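Local coordinates for A223 penton protein C-terminal domain-containing protein (Sulfolobus turreted icosahedral virus 1, PDB 6BO3) that serves as a turret protein of the virus particle and probably helps to build the penton assemblies at its icosahedral vertices, at residues S44-L49 / T118-F123; N91-E96 / V125-S130; P151-I156 / G202-N207; I174-L179 / T187-T192. The protein carries 1 engineered substitution. All coordinates share one frame; numbering follows the deposited sequence.

Interaction 1: S44-L49 / T118-F123; sequences SFSGLL and TIHPLF
Ser44, Phe45 and Ser46 pair with His120, Ile119 and Thr118 as antiparallel neighbours, the axes of the two short strand segments approaching to 4.8 Å, with their directions 151° apart. Ser44 with His120 and Ser46 with Thr118 are hydrogen-bonded pairs, each joined by two backbone bonds, of which Ser44 N to His120 O is the shortest at 2.7 Å. Between them Phe45 and Ile119 form the non-hydrogen-bonded pair. The side of the sheet bearing the two serines and His120 is polar. His120 CG stands between its own backbone N and carbonyl carbon (chi1 50°), which folds the imidazole back across the strand pair. Ser44 O lies over the centre of one ring face, while Phe123 CE2 covers the opposite face nearer the rim. Both nitrogens are engaged: His120 NE2 meets Ser46 OG at 2.9 Å, and His120 ND1 donates to Pro121 O at 2.8 Å almost within the ring plane. Histidine suits this place because one flat group can bridge the neighbouring strand and the turn that follows, which fixes the ring's rotation. On the other side, Phe45 CD2 meets Ile119 CG1 at 4.1 Å, an apolar pairing at the phenyl edge. Beyond Phe45 stands Phe89, ring edge-to-face, on strand 85-93; Asn91 of that strand also binds both serine hydroxyls, while Ile119 packs on Val20 and Val22 of strand 20-28.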
loop_
_atom_site.group_PDB
_atom_site.type_symbol
_atom_site.label_atom_id
_atom_site.label_comp_id
_atom_site.label_asym_id
_atom_site.label_seq_id
_atom_site.Cartn_x
_atom_site.Cartn_y
_atom_site.Cartn_z
ATOM N N SER A 44 -13.589 -23.010 0.223
ATOM C CA SER A 44 -12.237 -22.524 0.361
ATOM C C SER A 44 -12.246 -21.003 0.222
ATOM O O SER A 44 -13.086 -20.482 -0.477
ATOM C CB SER A 44 -11.385 -23.129 -0.733
ATOM O OG SER A 44 -10.033 -23.005 -0.387
ATOM N N PHE A 45 -11.322 -20.308 0.881
ATOM C CA PHE A 45 -11.242 -18.837 0.806
ATOM C C PHE A 45 -9.876 -18.413 0.292
ATOM O O PHE A 45 -8.866 -18.935 0.736
ATOM C CB PHE A 45 -11.474 -18.184 2.173
ATOM C CG PHE A 45 -11.457 -16.674 2.131
ATOM C CD1 PHE A 45 -10.421 -15.949 2.717
ATOM C CD2 PHE A 45 -12.460 -15.970 1.468
ATOM C CE1 PHE A 45 -10.401 -14.554 2.654
ATOM C CE2 PHE A 45 -12.441 -14.574 1.402
ATOM C CZ PHE A 45 -11.418 -13.871 2.010
ATOM N N SER A 46 -9.868 -17.457 -0.621
ATOM C CA SER A 46 -8.657 -16.848 -1.161
ATOM C C SER A 46 -8.887 -15.352 -1.071
ATOM O O SER A 46 -9.942 -14.891 -1.499
ATOM C CB SER A 46 -8.486 -17.231 -2.632
ATOM O OG SER A 46 -8.261 -18.616 -2.773
ATOM N N GLY A 47 -7.933 -14.606 -0.519
ATOM C CA GLY A 47 -8.108 -13.155 -0.311
ATOM C C GLY A 47 -7.287 -12.657 0.856
ATOM O O GLY A 47 -6.179 -13.146 1.099
ATOM N N LEU A 48 -7.837 -11.691 1.594
ATOM C CA LEU A 48 -7.071 -10.917 2.550
ATOM C C LEU A 48 -7.947 -10.557 3.739
ATOM O O LEU A 48 -9.142 -10.300 3.589
ATOM C CB LEU A 48 -6.550 -9.596 1.928
ATOM C CG LEU A 48 -5.721 -9.536 0.627
ATOM C CD1 LEU A 48 -5.661 -8.110 0.077
ATOM C CD2 LEU A 48 -4.326 -10.064 0.854
ATOM N N LEU A 49 -7.340 -10.589 4.910
ATOM C CA LEU A 49 -7.890 -10.023 6.129
ATOM C C LEU A 49 -6.868 -8.987 6.577
ATOM O O LEU A 49 -5.737 -9.325 6.890
ATOM C CB LEU A 49 -8.070 -11.083 7.198
ATOM C CG LEU A 49 -8.694 -10.641 8.531
ATOM C CD1 LEU A 49 -9.195 -11.887 9.250
ATOM C CD2 LEU A 49 -7.722 -9.878 9.412
ATOM N N THR A 118 -12.611 -14.228 -2.231
ATOM C CA THR A 118 -13.544 -15.082 -2.933
ATOM C C THR A 118 -13.715 -16.359 -2.131
ATOM O O THR A 118 -12.755 -16.883 -1.580
ATOM C CB THR A 118 -13.034 -15.438 -4.351
ATOM O OG1 THR A 118 -11.767 -16.101 -4.275
ATOM C CG2 THR A 118 -12.877 -14.182 -5.208
ATOM N N ILE A 119 -14.947 -16.831 -2.028
ATOM C CA ILE A 119 -15.221 -18.174 -1.526
ATOM C C ILE A 119 -15.491 -19.062 -2.721
ATOM O O ILE A 119 -16.285 -18.716 -3.589
ATOM C CB ILE A 119 -16.438 -18.206 -0.580
ATOM C CG1 ILE A 119 -16.216 -17.253 0.588
ATOM C CG2 ILE A 119 -16.694 -19.631 -0.070
ATOM C CD1 ILE A 119 -17.490 -16.953 1.359
ATOM N N HIS A 120 -14.815 -20.208 -2.780
ATOM C CA HIS A 120 -14.958 -21.108 -3.907
ATOM C C HIS A 120 -14.740 -22.545 -3.444
ATOM O O HIS A 120 -14.418 -22.772 -2.291
ATOM C CB HIS A 120 -13.965 -20.714 -5.020
ATOM C CG HIS A 120 -12.567 -20.524 -4.543
ATOM N ND1 HIS A 120 -11.757 -21.578 -4.181
ATOM C CD2 HIS A 120 -11.832 -19.400 -4.362
ATOM C CE1 HIS A 120 -10.576 -21.113 -3.816
ATOM N NE2 HIS A 120 -10.600 -19.791 -3.902
ATOM N N PRO A 121 -14.909 -23.528 -4.339
ATOM C CA PRO A 121 -14.628 -24.870 -3.818
ATOM C C PRO A 121 -13.132 -25.045 -3.547
ATOM O O PRO A 121 -12.324 -24.285 -4.072
ATOM C CB PRO A 121 -15.111 -25.809 -4.928
ATOM C CG PRO A 121 -15.274 -24.971 -6.149
ATOM C CD PRO A 121 -15.390 -23.537 -5.730
ATOM N N LEU A 122 -12.772 -26.022 -2.722
ATOM C CA LEU A 122 -11.366 -26.379 -2.525
ATOM C C LEU A 122 -10.731 -26.873 -3.821
ATOM O O LEU A 122 -11.084 -27.920 -4.339
ATOM C CB LEU A 122 -11.215 -27.466 -1.445
ATOM C CG LEU A 122 -9.772 -27.860 -1.102
ATOM C CD1 LEU A 122 -8.993 -26.654 -0.584
ATOM C CD2 LEU A 122 -9.700 -28.997 -0.095
ATOM N N PHE A 123 -9.772 -26.117 -4.333
ATOM C CA PHE A 123 -9.086 -26.495 -5.546
ATOM C C PHE A 123 -7.979 -27.507 -5.279
ATOM O O PHE A 123 -7.429 -27.536 -4.197
ATOM C CB PHE A 123 -8.536 -25.239 -6.208
ATOM C CG PHE A 123 -9.602 -24.330 -6.749
ATOM C CD1 PHE A 123 -10.780 -24.843 -7.280
ATOM C CD2 PHE A 123 -9.410 -22.954 -6.765
ATOM C CE1 PHE A 123 -11.750 -24.011 -7.799
ATOM C CE2 PHE A 123 -10.379 -22.112 -7.285
ATOM C CZ PHE A 123 -11.551 -22.642 -7.798
#

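Interaction 2: N91-E96 / V125-S130; sequences NVPIAE and VPSQIS
Asn91 and Val92 meet Val125, Ser127 and Ile129 in a surface contact between the bulged end of strand 85-93 and the chain leading into edge strand 128-133. It is a loose attachment rather than a regular ladder, made by side chains gripping backbone. Ser127 supplies the main bond: with OG beside its own backbone N (chi1 -59°), the hydroxyl donates to Asn91 O at 2.6 Å, its oxygen tilted from the carbonyl plane. Pro93 also packs against this serine, its CD 3.7 Å from Ser127 OG. The side chain of Asn91 adds a second link: its ND2 reaches Val125 O at 3.1 Å, a weak bond because the N-H points well off the acceptor. Val125 CG2 touches the same ND2, crossing the amide obliquely. Asn91 CB covers Pro126 O, which is buried here without a polar partner. Farther along, Val92 CG2 presses close to Gln128 O, at 3.0 Å, and meets Ile129 CG2 at 3.8 Å, the two branched side chains crossing at about a right angle. Asn91 and Val92 both face Phe45 in a G1 beta bulge, and asparagine is well suited to the left-handed backbone that Asn91 adopts there. Asn91 OD1 accepts from Phe123 N and Ser44 OG, tying this corner to strand 44-53, while Ile129 leans on Leu87 and Val125 on Tyr90 of strand 85-93.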
loop_
_atom_site.group_PDB
_atom_site.type_symbol
_atom_site.label_atom_id
_atom_site.label_comp_id
_atom_site.label_asym_id
_atom_site.label_seq_id
_atom_site.Cartn_x
_atom_site.Cartn_y
_atom_site.Cartn_z
ATOM N N ASN A 91 -6.587 -20.438 -1.233
ATOM C CA ASN A 91 -7.282 -21.733 -1.326
ATOM C C ASN A 91 -7.335 -22.399 0.061
ATOM O O ASN A 91 -7.032 -23.575 0.205
ATOM C CB ASN A 91 -6.631 -22.642 -2.406
ATOM C CG ASN A 91 -7.444 -23.924 -2.702
ATOM O OD1 ASN A 91 -8.640 -23.872 -2.964
ATOM N ND2 ASN A 91 -6.775 -25.076 -2.682
ATOM N N VAL A 92 -7.738 -21.643 1.087
ATOM C CA VAL A 92 -7.671 -22.155 2.464
ATOM C C VAL A 92 -9.057 -22.715 2.829
ATOM O O VAL A 92 -10.047 -21.977 2.782
ATOM C CB VAL A 92 -7.224 -21.046 3.469
ATOM C CG1 VAL A 92 -7.113 -21.582 4.883
ATOM C CG2 VAL A 92 -5.883 -20.406 3.054
ATOM N N PRO A 93 -9.140 -24.016 3.173
ATOM C CA PRO A 93 -10.427 -24.590 3.543
ATOM C C PRO A 93 -10.765 -24.142 4.960
ATOM O O PRO A 93 -10.111 -24.538 5.920
ATOM C CB PRO A 93 -10.190 -26.100 3.449
ATOM C CG PRO A 93 -8.726 -26.284 3.673
ATOM C CD PRO A 93 -8.036 -24.971 3.396
ATOM N N ILE A 94 -11.741 -23.255 5.062
ATOM C CA ILE A 94 -12.117 -22.642 6.326
ATOM C C ILE A 94 -13.622 -22.663 6.302
ATOM O O ILE A 94 -14.200 -22.403 5.253
ATOM C CB ILE A 94 -11.702 -21.154 6.402
ATOM C CG1 ILE A 94 -10.194 -20.982 6.324
ATOM C CG2 ILE A 94 -12.224 -20.516 7.683
ATOM C CD1 ILE A 94 -9.768 -19.540 6.144
ATOM N N ALA A 95 -14.240 -22.985 7.436
ATOM C CA ALA A 95 -15.683 -22.822 7.596
ATOM C C ALA A 95 -16.065 -21.518 8.307
ATOM O O ALA A 95 -17.160 -21.023 8.101
ATOM C CB ALA A 95 -16.271 -24.007 8.333
ATOM N N GLU A 96 -15.183 -20.998 9.153
ATOM C CA GLU A 96 -15.438 -19.765 9.916
ATOM C C GLU A 96 -14.120 -19.065 10.226
ATOM O O GLU A 96 -13.119 -19.740 10.502
ATOM C CB GLU A 96 -16.221 -20.048 11.216
ATOM C CG GLU A 96 -16.568 -18.785 11.998
ATOM C CD GLU A 96 -17.386 -19.013 13.264
ATOM O OE1 GLU A 96 -17.943 -18.016 13.772
ATOM O OE2 GLU A 96 -17.473 -20.157 13.766
ATOM N N VAL A 125 -4.953 -27.592 -5.484
ATOM C CA VAL A 125 -3.666 -26.900 -5.416
ATOM C C VAL A 125 -3.372 -26.658 -3.937
ATOM O O VAL A 125 -4.280 -26.796 -3.121
ATOM C CB VAL A 125 -3.683 -25.572 -6.198
ATOM C CG1 VAL A 125 -4.010 -25.832 -7.664
ATOM C CG2 VAL A 125 -4.663 -24.571 -5.590
ATOM N N PRO A 126 -2.108 -26.341 -3.584
ATOM C CA PRO A 126 -1.725 -26.036 -2.201
ATOM C C PRO A 126 -2.638 -25.025 -1.489
ATOM O O PRO A 126 -3.124 -24.092 -2.111
ATOM C CB PRO A 126 -0.310 -25.435 -2.348
ATOM C CG PRO A 126 0.098 -25.636 -3.779
ATOM C CD PRO A 126 -0.911 -26.536 -4.422
ATOM N N SER A 127 -2.858 -25.216 -0.192
ATOM C CA SER A 127 -3.551 -24.215 0.624
ATOM C C SER A 127 -2.488 -23.486 1.417
ATOM O O SER A 127 -1.591 -24.104 1.965
ATOM C CB SER A 127 -4.555 -24.869 1.569
ATOM O OG SER A 127 -5.496 -25.584 0.811
ATOM N N GLN A 128 -2.555 -22.167 1.470
ATOM C CA GLN A 128 -1.470 -21.422 2.096
ATOM C C GLN A 128 -1.989 -20.171 2.758
ATOM O O GLN A 128 -3.022 -19.633 2.353
ATOM C CB GLN A 128 -0.391 -21.041 1.075
ATOM C CG GLN A 128 0.273 -22.208 0.375
ATOM C CD GLN A 128 1.308 -21.761 -0.638
ATOM O OE1 GLN A 128 1.033 -20.927 -1.494
ATOM N NE2 GLN A 128 2.496 -22.330 -0.556
ATOM N N ILE A 129 -1.279 -19.746 3.801
ATOM C CA ILE A 129 -1.442 -18.409 4.377
ATOM C C ILE A 129 -0.074 -17.731 4.433
ATOM O O ILE A 129 0.967 -18.388 4.362
ATOM C CB ILE A 129 -2.146 -18.392 5.772
ATOM C CG1 ILE A 129 -1.361 -19.177 6.838
ATOM C CG2 ILE A 129 -3.582 -18.897 5.658
ATOM C CD1 ILE A 129 -1.928 -19.027 8.243
ATOM N N SER A 130 -0.078 -16.405 4.486
ATOM C CA SER A 130 1.146 -15.665 4.742
ATOM C C SER A 130 0.737 -14.407 5.459
ATOM O O SER A 130 -0.438 -14.070 5.505
ATOM C CB SER A 130 1.946 -15.344 3.460
ATOM O OG SER A 130 1.227 -14.480 2.593
#

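Interaction 3: P151-I156 / G202-N207; sequences PQTYTI and GTQITN
Gln204 folds its amide over Thr155, bringing OE1 to Thr155 OG1 at 2.7 Å. The glutamine chain is bent at its second torsion (chi2 -72°), which turns the amide back toward the neighbouring strand. Thr155 donates the proton, meeting the carbonyl at a C=O...O angle of 123° and from somewhat off its plane. These two residues form a non-hydrogen-bonded antiparallel pair, so their side chains make the polar link that their backbones lack. Next to them Tyr154 and Ile205 are the hydrogen-bonded pair: Ile205 N gives a short bond of 2.7 Å to Tyr154 O, and Tyr154 N returns a longer one of 3.2 Å to Ile205 O. The ladder runs on past the regular strand, with Ile156 N bound to Thr203 O at 2.7 Å and Gly202 N to Ile156 O at 2.8 Å. Glycine fits at 202 because its positive phi would jam a side chain against the preceding carbonyl. Ile156 lies alongside Thr203, pointing the same way, and its CD1 touches Thr203 CG2 and Ile205 CG1 at 4.0 Å each. Ile205 continues inward to Ile142 and Ile218 of the facing sheet, and to Leu179 on strand 173-181. The chemistry thus divides by face: the Thr155 and Gln204 side carries an exposed polar link, whereas branched aliphatics, which gain from being buried away from water, join this outer strand to the sandwich core.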
loop_
_atom_site.group_PDB
_atom_site.type_symbol
_atom_site.label_atom_id
_atom_site.label_comp_id
_atom_site.label_asym_id
_atom_site.label_seq_id
_atom_site.Cartn_x
_atom_site.Cartn_y
_atom_site.Cartn_z
ATOM N N PRO A 151 8.101 25.876 -14.786
ATOM C CA PRO A 151 7.778 27.319 -14.721
ATOM C C PRO A 151 8.162 28.061 -13.425
ATOM O O PRO A 151 8.158 29.299 -13.399
ATOM C CB PRO A 151 6.255 27.335 -14.887
ATOM C CG PRO A 151 5.809 26.030 -14.324
ATOM C CD PRO A 151 6.892 25.042 -14.670
ATOM N N GLN A 152 8.443 27.331 -12.352
ATOM C CA GLN A 152 8.855 27.953 -11.096
ATOM C C GLN A 152 9.603 26.903 -10.304
ATOM O O GLN A 152 9.773 25.781 -10.779
ATOM C CB GLN A 152 7.628 28.409 -10.309
ATOM C CG GLN A 152 6.719 27.250 -9.930
ATOM C CD GLN A 152 5.471 27.678 -9.196
ATOM O OE1 GLN A 152 5.419 27.643 -7.964
ATOM N NE2 GLN A 152 4.458 28.071 -9.943
ATOM N N THR A 153 10.016 27.258 -9.093
ATOM C CA THR A 153 10.653 26.308 -8.186
ATOM C C THR A 153 9.581 25.671 -7.320
ATOM O O THR A 153 8.509 26.258 -7.117
ATOM C CB THR A 153 11.678 26.998 -7.279
ATOM O OG1 THR A 153 11.003 27.900 -6.387
ATOM C CG2 THR A 153 12.694 27.749 -8.115
ATOM N N TYR A 154 9.856 24.469 -6.829
ATOM C CA TYR A 154 8.912 23.747 -5.966
ATOM C C TYR A 154 9.638 23.233 -4.739
ATOM O O TYR A 154 10.851 22.960 -4.777
ATOM C CB TYR A 154 8.239 22.589 -6.712
ATOM C CG TYR A 154 7.595 22.996 -8.005
ATOM C CD1 TYR A 154 6.261 23.401 -8.056
ATOM C CD2 TYR A 154 8.325 23.004 -9.185
ATOM C CE1 TYR A 154 5.678 23.772 -9.245
ATOM C CE2 TYR A 154 7.750 23.384 -10.374
ATOM C CZ TYR A 154 6.428 23.772 -10.393
ATOM O OH TYR A 154 5.866 24.169 -11.567
ATOM N N THR A 155 8.890 23.140 -3.645
ATOM C CA THR A 155 9.376 22.602 -2.386
ATOM C C THR A 155 8.825 21.192 -2.177
ATOM O O THR A 155 7.619 20.974 -2.309
ATOM C CB THR A 155 8.896 23.490 -1.236
ATOM O OG1 THR A 155 9.454 24.799 -1.402
ATOM C CG2 THR A 155 9.288 22.907 0.123
ATOM N N ILE A 156 9.697 20.248 -1.836
ATOM C CA ILE A 156 9.255 18.882 -1.534
ATOM C C ILE A 156 8.733 18.836 -0.078
ATOM O O ILE A 156 9.414 19.278 0.841
ATOM C CB ILE A 156 10.378 17.863 -1.854
ATOM C CG1 ILE A 156 10.439 17.663 -3.376
ATOM C CG2 ILE A 156 10.149 16.528 -1.146
ATOM C CD1 ILE A 156 11.787 17.278 -3.927
ATOM N N GLY A 202 11.693 19.582 2.510
ATOM C CA GLY A 202 12.189 20.951 2.362
ATOM C C GLY A 202 13.132 21.142 1.184
ATOM O O GLY A 202 13.582 22.269 0.918
ATOM N N THR A 203 13.438 20.044 0.487
ATOM C CA THR A 203 14.272 20.067 -0.708
ATOM C C THR A 203 13.558 20.867 -1.804
ATOM O O THR A 203 12.340 20.741 -2.000
ATOM C CB THR A 203 14.577 18.638 -1.235
ATOM O OG1 THR A 203 15.452 17.942 -0.339
ATOM C CG2 THR A 203 15.253 18.679 -2.594
ATOM N N GLN A 204 14.329 21.703 -2.488
ATOM C CA GLN A 204 13.835 22.524 -3.588
ATOM C C GLN A 204 14.141 21.895 -4.940
ATOM O O GLN A 204 15.254 21.397 -5.173
ATOM C CB GLN A 204 14.498 23.904 -3.546
ATOM C CG GLN A 204 14.277 24.679 -2.264
ATOM C CD GLN A 204 12.860 25.188 -2.147
ATOM O OE1 GLN A 204 12.127 24.814 -1.227
ATOM N NE2 GLN A 204 12.454 26.026 -3.097
ATOM N N ILE A 205 13.163 21.944 -5.834
ATOM C CA ILE A 205 13.378 21.619 -7.224
ATOM C C ILE A 205 13.678 22.962 -7.879
ATOM O O ILE A 205 12.781 23.799 -8.071
ATOM C CB ILE A 205 12.145 20.971 -7.878
ATOM C CG1 ILE A 205 11.792 19.654 -7.204
ATOM C CG2 ILE A 205 12.384 20.708 -9.359
ATOM C CD1 ILE A 205 10.581 19.022 -7.849
ATOM N N THR A 206 14.945 23.186 -8.196
ATOM C CA THR A 206 15.361 24.513 -8.612
ATOM C C THR A 206 15.262 24.699 -10.097
ATOM O O THR A 206 14.962 25.794 -10.543
ATOM C CB THR A 206 16.763 24.889 -8.102
ATOM O OG1 THR A 206 17.744 24.023 -8.671
ATOM C CG2 THR A 206 16.804 24.762 -6.612
ATOM N N ASN A 207 15.527 23.649 -10.870
ATOM C CA ASN A 207 15.279 23.691 -12.307
ATOM C C ASN A 207 15.354 22.337 -12.988
ATOM O O ASN A 207 15.848 21.375 -12.421
ATOM C CB ASN A 207 16.199 24.690 -13.028
ATOM C CG ASN A 207 17.673 24.316 -12.979
ATOM O OD1 ASN A 207 18.064 23.177 -13.233
ATOM N ND2 ASN A 207 18.510 25.308 -12.706
#

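Interaction 4: I174-L179 / T187-T192; sequences IGQITL and TFNLQT
Ile177 and Phe188 slant past each other on the inner face of the hairpin, Ile177 CG2 reaching Phe188 CB at 3.6 Å. With Ile177 CG1 anti to the backbone N (chi1 -164°), the CG2 methyl is the branch left facing the partner strand, and it also touches Leu190 CG at 4.1 Å. The side chains of Leu179 and Phe188 run at about a right angle to each other, Leu179 CD1 lying 3.7 Å from Phe188 CE1. At the far end Ile174 crosses Thr192 just as squarely, with CB against CG2. Across the outer face, Gln176 and Asn189 set their amide planes 77° apart without bonding to each other; a water instead lies 2.9 Å from both Asn189 OD1 and Gly175 O. Ile174 and Gly175 together face Leu190 in a classic beta bulge: Leu190 O receives Ile174 N at 2.9 Å and, weakly, Gly175 N at 3.4 Å. Glycine tolerates the unusual backbone this demands. Ile177 and Leu190 pack further on Ile164 of the opposing sheet, and Thr178 OG1 binds Asn207. Aliphatic and aromatic groups inward, amides and hydroxyls outward: the hairpin is amphipathic, suited to covering a hydrophobic core.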
loop_
_atom_site.group_PDB
_atom_site.type_symbol
_atom_site.label_atom_id
_atom_site.label_comp_id
_atom_site.label_asym_id
_atom_site.label_seq_id
_atom_site.Cartn_x
_atom_site.Cartn_y
_atom_site.Cartn_z
ATOM N N ILE A 174 17.554 12.285 -21.406
ATOM C CA ILE A 174 16.527 13.248 -21.852
ATOM C C ILE A 174 16.657 14.663 -21.274
ATOM O O ILE A 174 16.031 15.612 -21.788
ATOM C CB ILE A 174 15.100 12.684 -21.594
ATOM C CG1 ILE A 174 14.015 13.454 -22.366
ATOM C CG2 ILE A 174 14.787 12.647 -20.105
ATOM C CD1 ILE A 174 14.175 13.471 -23.875
ATOM N N GLY A 175 17.439 14.806 -20.213
ATOM C CA GLY A 175 17.788 16.118 -19.700
ATOM C C GLY A 175 18.407 16.100 -18.329
ATOM O O GLY A 175 19.018 15.109 -17.915
ATOM N N GLN A 176 18.196 17.200 -17.604
ATOM C CA GLN A 176 18.855 17.439 -16.332
ATOM C C GLN A 176 17.889 18.099 -15.385
ATOM O O GLN A 176 17.097 18.941 -15.815
ATOM C CB GLN A 176 20.106 18.305 -16.576
ATOM C CG GLN A 176 20.888 17.780 -17.788
ATOM C CD GLN A 176 22.372 18.039 -17.735
ATOM O OE1 GLN A 176 23.171 17.101 -17.823
ATOM N NE2 GLN A 176 22.761 19.311 -17.628
ATOM N N ILE A 177 17.924 17.673 -14.118
ATOM C CA ILE A 177 17.228 18.342 -13.010
ATOM C C ILE A 177 18.243 18.767 -11.925
ATOM O O ILE A 177 19.260 18.089 -11.702
ATOM C CB ILE A 177 16.077 17.454 -12.459
ATOM C CG1 ILE A 177 15.098 18.257 -11.586
ATOM C CG2 ILE A 177 16.603 16.226 -11.735
ATOM C CD1 ILE A 177 13.727 17.632 -11.531
ATOM N N THR A 178 17.966 19.913 -11.288
ATOM C CA THR A 178 18.760 20.432 -10.171
ATOM C C THR A 178 17.878 20.527 -8.916
ATOM O O THR A 178 16.788 21.139 -8.981
ATOM C CB THR A 178 19.348 21.836 -10.481
ATOM O OG1 THR A 178 19.988 21.851 -11.768
ATOM C CG2 THR A 178 20.373 22.222 -9.443
ATOM N N LEU A 179 18.315 19.868 -7.825
ATOM C CA LEU A 179 17.727 19.981 -6.480
ATOM C C LEU A 179 18.695 20.675 -5.510
ATOM O O LEU A 179 19.916 20.496 -5.568
ATOM C CB LEU A 179 17.335 18.599 -5.912
ATOM C CG LEU A 179 16.537 17.650 -6.817
ATOM C CD1 LEU A 179 16.452 16.258 -6.201
ATOM C CD2 LEU A 179 15.132 18.162 -7.134
ATOM N N THR A 187 22.727 17.685 -8.986
ATOM C CA THR A 187 22.273 17.685 -10.346
ATOM C C THR A 187 22.221 16.241 -10.854
ATOM O O THR A 187 23.112 15.429 -10.567
ATOM C CB THR A 187 23.169 18.598 -11.187
ATOM O OG1 THR A 187 23.032 19.949 -10.708
ATOM C CG2 THR A 187 22.776 18.539 -12.631
ATOM N N PHE A 188 21.163 15.944 -11.598
ATOM C CA PHE A 188 20.815 14.573 -11.979
ATOM C C PHE A 188 20.684 14.429 -13.496
ATOM O O PHE A 188 20.256 15.358 -14.208
ATOM C CB PHE A 188 19.531 14.127 -11.267
ATOM C CG PHE A 188 19.675 14.008 -9.776
ATOM C CD1 PHE A 188 19.458 15.099 -8.946
ATOM C CD2 PHE A 188 20.047 12.803 -9.200
ATOM C CE1 PHE A 188 19.599 14.978 -7.566
ATOM C CE2 PHE A 188 20.188 12.674 -7.832
ATOM C CZ PHE A 188 19.966 13.765 -7.010
ATOM N N ASN A 189 21.078 13.254 -13.978
ATOM C CA ASN A 189 21.059 12.921 -15.394
ATOM C C ASN A 189 19.728 12.236 -15.622
ATOM O O ASN A 189 19.603 11.056 -15.332
ATOM C CB ASN A 189 22.230 11.965 -15.708
ATOM C CG ASN A 189 22.663 12.001 -17.167
ATOM O OD1 ASN A 189 22.440 12.988 -17.872
ATOM N ND2 ASN A 189 23.335 10.934 -17.616
ATOM N N LEU A 190 18.727 12.990 -16.085
ATOM C CA LEU A 190 17.358 12.478 -16.232
ATOM C C LEU A 190 17.222 11.557 -17.437
ATOM O O LEU A 190 17.692 11.884 -18.526
ATOM C CB LEU A 190 16.352 13.617 -16.433
ATOM C CG LEU A 190 15.699 14.338 -15.250
ATOM C CD1 LEU A 190 14.653 15.253 -15.838
ATOM C CD2 LEU A 190 15.054 13.397 -14.254
ATOM N N GLN A 191 16.524 10.443 -17.242
ATOM C CA GLN A 191 16.265 9.475 -18.302
ATOM C C GLN A 191 14.803 9.548 -18.713
ATOM O O GLN A 191 13.956 9.953 -17.911
ATOM C CB GLN A 191 16.582 8.065 -17.802
ATOM C CG GLN A 191 18.013 7.880 -17.312
ATOM C CD GLN A 191 19.053 8.085 -18.405
ATOM O OE1 GLN A 191 19.248 7.223 -19.257
ATOM N NE2 GLN A 191 19.740 9.224 -18.374
ATOM N N THR A 192 14.505 9.152 -19.952
ATOM C CA THR A 192 13.119 8.911 -20.345
ATOM C C THR A 192 12.579 7.791 -19.445
ATOM O O THR A 192 13.297 6.855 -19.096
ATOM C CB THR A 192 12.960 8.547 -21.843
ATOM O OG1 THR A 192 13.638 7.323 -22.119
ATOM C CG2 THR A 192 13.509 9.645 -22.752
HETATM O O HOH W 1 20.280 13.370 -19.814
#

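Overall arrangement
The four contacts fall into two pairs on opposite sides of the chain's centre, interaction 1 lying about 48 Å from interaction 3, centre to centre. Interactions 1 and 2, with centres about 7 Å apart, share the sheet containing strands 44-53 and 85-93, and their segments alternate along the sequence. Interactions 3 and 4 follow later, centres about 14 Å apart, on neighbouring strands 204-210 and 173-181; the hairpin of interaction 4 falls between the two segments of interaction 3. The strand orders of both regions fit jelly-roll sandwiches, two domains in tandem, the first extended by strand 128-133. Each pair thus joins strands within one domain and none bridges the two, an arrangement consistent with an elongated turret subunit.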